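Angiotensin-converting enzyme (Anopheles gambiae, PDB 6S1Y) probably acts as a zinc-dependent peptidase of the angiotensin-converting enzyme family, and here holds a gamma-linked glutamate dipeptide beside its metal ion. Local coordinates at residues 265-270 / 580-585; 193-198 / 445-450. One frame throughout, in Å; residues are numbered along the deposited sequence.

How the contacts relate
Contacts 1 and 2 are separate packing sites within one largely helical chain, their centres about 39 Å apart and their nearest atoms about 26 Å apart. Their segments alternate along the sequence, and each contact joins parts of the chain some 250 to 310 residues apart. Two consecutive helices connect them indirectly: helix 414-429 lies beneath contact 1, while helix 431-447 supplies R447 and F446 of contact 2 and begins at F431, a residue of the ligand pocket. The centre of contact 2 lies about 18 Å from that of the chain, against about 28 Å for contact 1, and the W194 side chain comes within about 11 Å of the bound dipeptide.

Contact 1 of 2, residues 265-270 / 580-585; sequences TPFPEK and YQWLLE
W582, on helix 577-590, meets P266 and F267 of the loop 265-270 with the benzo part of its indole. With CG anti to the backbone N (chi1 -172°), the ring system is carried out toward the loop, broad and flat enough to reach both residues at once. The backbones stay well apart, P266 CA and L583 CA at 10.1 Å being the nearest pair. W582 CH2 touches P266 CB at 3.6 Å, and P266 CG approaches W582 CZ3 at 3.9 Å. The proline comes at the indole obliquely, offering its ring methylenes, a compact and rigid apolar surface. In F267, CG stands beside the backbone N (chi1 -61°), which swings the far end of the long phenyl side chain to the indole: CE2 and CZ each lie 4.1 Å from W582 CZ2, again obliquely.

A bound PEG molecule lies about 3 Å from the W582 side chain. Helix 414-429 underlies both partners: I418 touches W582, while N419 hydrogen-bonds T265 OG1 and F267 O. With no hydrogen bond across the 111 Å² interface, van der Waals and hydrophobic contact holds helix and loop together, while polar bonds to the shared helix fix the loop.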
loop_
_atom_site.group_PDB
_atom_site.type_symbol
_atom_site.label_atom_id
_atom_site.label_comp_id
_atom_site.label_asym_id
_atom_site.label_seq_id
_atom_site.Cartn_x
_atom_site.Cartn_y
_atom_site.Cartn_z
ATOM N N THR A 265 -23.427 6.490 6.791
ATOM C CA THR A 265 -23.433 7.549 5.802
ATOM C C THR A 265 -24.399 8.665 6.190
ATOM O O THR A 265 -25.399 8.439 6.888
ATOM C CB THR A 265 -23.798 6.988 4.419
ATOM O OG1 THR A 265 -23.453 7.936 3.396
ATOM C CG2 THR A 265 -25.298 6.664 4.292
ATOM N N PRO A 266 -24.138 9.885 5.737
ATOM C CA PRO A 266 -25.028 11.000 6.107
ATOM C C PRO A 266 -26.475 10.824 5.674
ATOM O O PRO A 266 -27.385 11.214 6.417
ATOM C CB PRO A 266 -24.371 12.196 5.413
ATOM C CG PRO A 266 -22.925 11.869 5.397
ATOM C CD PRO A 266 -22.888 10.357 5.117
ATOM N N PHE A 267 -26.725 10.263 4.491
ATOM C CA PHE A 267 -28.062 10.248 3.890
ATOM C C PHE A 267 -28.335 8.828 3.417
ATOM O O PHE A 267 -28.281 8.527 2.212
ATOM C CB PHE A 267 -28.162 11.296 2.780
ATOM C CG PHE A 267 -27.924 12.707 3.288
ATOM C CD1 PHE A 267 -28.859 13.314 4.100
ATOM C CD2 PHE A 267 -26.767 13.383 2.992
ATOM C CE1 PHE A 267 -28.648 14.585 4.614
ATOM C CE2 PHE A 267 -26.535 14.656 3.491
ATOM C CZ PHE A 267 -27.483 15.263 4.303
ATOM N N PRO A 268 -28.627 7.922 4.353
ATOM C CA PRO A 268 -28.754 6.507 3.997
ATOM C C PRO A 268 -29.921 6.196 3.082
ATOM O O PRO A 268 -29.897 5.139 2.435
ATOM C CB PRO A 268 -28.924 5.807 5.361
ATOM C CG PRO A 268 -29.309 6.889 6.333
ATOM C CD PRO A 268 -28.673 8.149 5.808
ATOM N N GLU A 269 -30.928 7.058 2.981
ATOM C CA GLU A 269 -32.011 6.803 2.040
ATOM C C GLU A 269 -31.850 7.596 0.748
ATOM O O GLU A 269 -32.804 7.707 -0.016
ATOM C CB GLU A 269 -33.356 7.087 2.701
ATOM C CG GLU A 269 -33.634 6.171 3.902
ATOM C CD GLU A 269 -33.208 4.710 3.648
ATOM O OE1 GLU A 269 -33.608 4.153 2.611
ATOM O OE2 GLU A 269 -32.442 4.134 4.477
ATOM N N LYS A 270 -30.662 8.149 0.492
ATOM C CA LYS A 270 -30.315 8.684 -0.816
ATOM C C LYS A 270 -29.305 7.751 -1.475
ATOM O O LYS A 270 -28.698 6.902 -0.814
ATOM C CB LYS A 270 -29.748 10.092 -0.714
ATOM C CG LYS A 270 -30.776 11.125 -0.277
ATOM C CD LYS A 270 -31.436 11.787 -1.465
ATOM C CE LYS A 270 -32.576 12.672 -1.043
ATOM N NZ LYS A 270 -32.214 14.108 -1.082
ATOM N N TYR A 580 -14.793 18.501 3.871
ATOM C CA TYR A 580 -14.327 19.221 5.056
ATOM C C TYR A 580 -15.304 20.307 5.471
ATOM O O TYR A 580 -15.585 20.457 6.668
ATOM C CB TYR A 580 -12.957 19.838 4.775
ATOM C CG TYR A 580 -12.329 20.596 5.925
ATOM C CD1 TYR A 580 -12.323 20.075 7.209
ATOM C CD2 TYR A 580 -11.686 21.825 5.717
ATOM C CE1 TYR A 580 -11.718 20.758 8.268
ATOM C CE2 TYR A 580 -11.068 22.515 6.780
ATOM C CZ TYR A 580 -11.088 21.974 8.050
ATOM O OH TYR A 580 -10.491 22.661 9.099
ATOM N N GLN A 581 -15.810 21.093 4.509
ATOM C CA GLN A 581 -16.740 22.169 4.845
ATOM C C GLN A 581 -18.037 21.600 5.401
ATOM O O GLN A 581 -18.610 22.147 6.344
ATOM C CB GLN A 581 -17.029 23.051 3.635
ATOM C CG GLN A 581 -15.818 23.701 3.012
ATOM C CD GLN A 581 -15.019 24.568 4.002
ATOM O OE1 GLN A 581 -15.584 25.235 4.876
ATOM N NE2 GLN A 581 -13.700 24.547 3.867
ATOM N N TRP A 582 -18.501 20.484 4.853
ATOM C CA TRP A 582 -19.753 19.916 5.325
ATOM C C TRP A 582 -19.602 19.369 6.739
ATOM O O TRP A 582 -20.460 19.599 7.590
ATOM C CB TRP A 582 -20.235 18.830 4.370
ATOM C CG TRP A 582 -21.593 18.352 4.709
ATOM C CD1 TRP A 582 -22.780 18.912 4.337
ATOM C CD2 TRP A 582 -21.917 17.216 5.516
ATOM N NE1 TRP A 582 -23.822 18.174 4.840
ATOM C CE2 TRP A 582 -23.315 17.138 5.581
ATOM C CE3 TRP A 582 -21.158 16.253 6.171
ATOM C CZ2 TRP A 582 -23.972 16.132 6.285
ATOM C CZ3 TRP A 582 -21.810 15.255 6.854
ATOM C CH2 TRP A 582 -23.203 15.200 6.903
ATOM N N LEU A 583 -18.489 18.694 7.020
ATOM C CA LEU A 583 -18.275 18.129 8.349
ATOM C C LEU A 583 -18.159 19.215 9.409
ATOM O O LEU A 583 -18.718 19.077 10.503
ATOM C CB LEU A 583 -17.024 17.263 8.348
ATOM C CG LEU A 583 -17.082 15.963 7.523
ATOM C CD1 LEU A 583 -15.678 15.377 7.370
ATOM C CD2 LEU A 583 -18.017 14.969 8.183
ATOM N N LEU A 584 -17.419 20.297 9.116
ATOM C CA LEU A 584 -17.267 21.385 10.081
ATOM C C LEU A 584 -18.622 21.854 10.586
ATOM O O LEU A 584 -18.823 22.054 11.789
ATOM C CB LEU A 584 -16.530 22.578 9.456
ATOM C CG LEU A 584 -15.015 22.472 9.381
ATOM C CD1 LEU A 584 -14.430 23.553 8.457
ATOM C CD2 LEU A 584 -14.419 22.573 10.774
ATOM N N GLU A 585 -19.561 22.059 9.665
ATOM C CA GLU A 585 -20.890 22.526 10.045
ATOM C C GLU A 585 -21.713 21.416 10.690
ATOM O O GLU A 585 -22.396 21.657 11.690
ATOM C CB GLU A 585 -21.604 23.098 8.816
ATOM C CG GLU A 585 -22.976 23.710 9.116
ATOM C CD GLU A 585 -22.926 24.823 10.174
ATOM O OE1 GLU A 585 -23.956 25.009 10.863
ATOM O OE2 GLU A 585 -21.869 25.502 10.314
#

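Contact 2 of 2, residues 193-198 / 445-450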
loop_
_atom_site.group_PDB
_atom_site.type_symbol
_atom_site.label_atom_id
_atom_site.label_comp_id
_atom_site.label_asym_id
_atom_site.label_seq_id
_atom_site.Cartn_x
_atom_site.Cartn_y
_atom_site.Cartn_z
ATOM N N VAL A 193 18.087 4.027 5.665
ATOM C CA VAL A 193 18.061 3.254 4.429
ATOM C C VAL A 193 16.743 3.467 3.696
ATOM O O VAL A 193 16.722 3.782 2.499
ATOM C CB VAL A 193 18.295 1.761 4.717
ATOM C CG1 VAL A 193 18.016 0.929 3.448
ATOM C CG2 VAL A 193 19.705 1.543 5.228
ATOM N N TRP A 194 15.620 3.273 4.406
ATOM C CA TRP A 194 14.306 3.438 3.787
ATOM C C TRP A 194 14.124 4.863 3.291
ATOM O O TRP A 194 13.702 5.092 2.155
ATOM C CB TRP A 194 13.195 3.071 4.777
ATOM C CG TRP A 194 12.937 1.586 4.943
ATOM C CD1 TRP A 194 13.571 0.560 4.299
ATOM C CD2 TRP A 194 11.986 0.973 5.829
ATOM N NE1 TRP A 194 13.058 -0.645 4.710
ATOM C CE2 TRP A 194 12.087 -0.423 5.651
ATOM C CE3 TRP A 194 11.048 1.470 6.741
ATOM C CZ2 TRP A 194 11.295 -1.326 6.357
ATOM C CZ3 TRP A 194 10.267 0.564 7.456
ATOM C CH2 TRP A 194 10.400 -0.814 7.262
ATOM N N LEU A 195 14.458 5.844 4.129
ATOM C CA LEU A 195 14.269 7.236 3.718
ATOM C C LEU A 195 15.183 7.607 2.555
ATOM O O LEU A 195 14.846 8.489 1.756
ATOM C CB LEU A 195 14.487 8.168 4.912
ATOM C CG LEU A 195 13.247 8.285 5.808
ATOM C CD1 LEU A 195 13.618 8.851 7.187
ATOM C CD2 LEU A 195 12.167 9.138 5.151
ATOM N N ASN A 196 16.327 6.931 2.425
ATOM C CA ASN A 196 17.225 7.226 1.317
ATOM C C ASN A 196 16.561 7.029 -0.043
ATOM O O ASN A 196 16.879 7.753 -0.987
ATOM C CB ASN A 196 18.474 6.354 1.418
ATOM C CG ASN A 196 19.358 6.488 0.208
ATOM O OD1 ASN A 196 19.830 7.579 -0.103
ATOM N ND2 ASN A 196 19.581 5.382 -0.489
ATOM N N GLU A 197 15.634 6.070 -0.160
ATOM C CA GLU A 197 14.940 5.816 -1.419
ATOM C C GLU A 197 14.181 7.025 -1.951
ATOM O O GLU A 197 13.798 7.022 -3.118
ATOM C CB GLU A 197 13.961 4.648 -1.252
ATOM C CG GLU A 197 14.643 3.311 -0.980
ATOM C CD GLU A 197 15.548 2.883 -2.139
ATOM O OE1 GLU A 197 15.028 2.659 -3.251
ATOM O OE2 GLU A 197 16.777 2.795 -1.939
ATOM N N TYR A 198 13.950 8.056 -1.136
ATOM C CA TYR A 198 13.223 9.243 -1.576
ATOM C C TYR A 198 14.150 10.405 -1.891
ATOM O O TYR A 198 13.681 11.451 -2.363
ATOM C CB TYR A 198 12.193 9.651 -0.513
ATOM C CG TYR A 198 11.142 8.565 -0.311
ATOM C CD1 TYR A 198 9.993 8.524 -1.092
ATOM C CD2 TYR A 198 11.321 7.571 0.647
ATOM C CE1 TYR A 198 9.051 7.529 -0.923
ATOM C CE2 TYR A 198 10.379 6.572 0.824
ATOM C CZ TYR A 198 9.253 6.558 0.035
ATOM O OH TYR A 198 8.334 5.561 0.231
ATOM N N VAL A 445 11.900 2.046 16.147
ATOM C CA VAL A 445 12.552 0.797 16.534
ATOM C C VAL A 445 13.939 0.726 15.920
ATOM O O VAL A 445 14.927 0.421 16.599
ATOM C CB VAL A 445 11.693 -0.413 16.120
ATOM C CG1 VAL A 445 12.460 -1.730 16.322
ATOM C CG2 VAL A 445 10.382 -0.434 16.907
ATOM N N PHE A 446 14.037 1.042 14.628
ATOM C CA PHE A 446 15.309 0.956 13.917
ATOM C C PHE A 446 16.345 1.888 14.525
ATOM O O PHE A 446 17.523 1.537 14.616
ATOM C CB PHE A 446 15.109 1.314 12.444
ATOM C CG PHE A 446 14.319 0.304 11.653
ATOM C CD1 PHE A 446 14.175 -0.997 12.085
ATOM C CD2 PHE A 446 13.738 0.667 10.453
ATOM C CE1 PHE A 446 13.467 -1.918 11.339
ATOM C CE2 PHE A 446 13.024 -0.254 9.697
ATOM C CZ PHE A 446 12.890 -1.542 10.136
ATOM N N ARG A 447 15.924 3.100 14.915
ATOM C CA ARG A 447 16.843 4.099 15.442
ATOM C C ARG A 447 17.164 3.905 16.917
ATOM O O ARG A 447 18.051 4.592 17.421
ATOM C CB ARG A 447 16.274 5.504 15.262
ATOM C CG ARG A 447 16.273 5.996 13.834
ATOM C CD ARG A 447 15.300 7.149 13.693
ATOM N NE ARG A 447 15.382 7.799 12.387
ATOM C CZ ARG A 447 14.451 8.611 11.903
ATOM N NH1 ARG A 447 13.346 8.854 12.610
ATOM N NH2 ARG A 447 14.609 9.171 10.702
ATOM N N GLY A 448 16.469 3.005 17.612
ATOM C CA GLY A 448 16.657 2.816 19.037
ATOM C C GLY A 448 15.797 3.694 19.929
ATOM O O GLY A 448 15.812 3.503 21.147
ATOM N N ASP A 449 15.064 4.660 19.361
ATOM C CA ASP A 449 14.167 5.496 20.149
ATOM C C ASP A 449 13.077 4.688 20.838
ATOM O O ASP A 449 12.543 5.129 21.856
ATOM C CB ASP A 449 13.484 6.541 19.268
ATOM C CG ASP A 449 14.456 7.351 18.456
ATOM O OD1 ASP A 449 15.585 7.606 18.941
ATOM O OD2 ASP A 449 14.086 7.745 17.327
ATOM N N ILE A 450 12.688 3.546 20.273
ATOM C CA ILE A 450 11.661 2.680 20.846
ATOM C C ILE A 450 12.324 1.360 21.215
ATOM O O ILE A 450 12.792 0.629 20.335
ATOM C CB ILE A 450 10.494 2.443 19.874
ATOM C CG1 ILE A 450 9.774 3.746 19.537
ATOM C CG2 ILE A 450 9.499 1.451 20.455
ATOM C CD1 ILE A 450 8.714 3.595 18.398
#
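R447 NH2 lies between two kinds of neighbour: it forms a salt bridge with E204 OE1, outside the two segments, and it rests 3.7 Å from L195 CD1. Arginine suits this exposed end of helix 431-447 because its long aliphatic stem can carry a charge well away from the backbone. Here the chain is extended from CG to NE, bringing the guanidinium to the methyl of L195, which meets it obliquely. The two side chains cross at about a right angle; the leucine adds apolar bulk, and the carboxylate of E204 pairs with the charge at NH2.

Deeper in, W194 and F446 form a T-shaped (edge-to-face) pair. The edge of the phenyl ring points at one face of the indole, with F446 CE2 sitting 3.6 Å above that plane, displaced toward the rim. The planes stand at 76° and the six-membered rings have centroids 5.0 Å apart. F446 CE2 is 3.6 Å from both W194 CH2 and W194 CZ3, and F446 CZ follows at 3.9 Å from W194 CH2. A second torsion near zero (chi2 -1°) turns the benzo half of the indole away from its own backbone and toward helix 431-447. Y174 of helix 168-184 touches both aromatics, and W194 also packs on D491 and E493, close in sequence to the pocket residue Y494.

One edge-to-face aromatic pair and one methyl laid against a guanidinium, with no hydrogen bond between the segments, thus join helix 190-196 to the end of helix 431-447. The slightly positive ring-edge hydrogens of F446 suit the electron-rich indole face, while E204, from outside the interface, probably steadies the arginine at the outer margin.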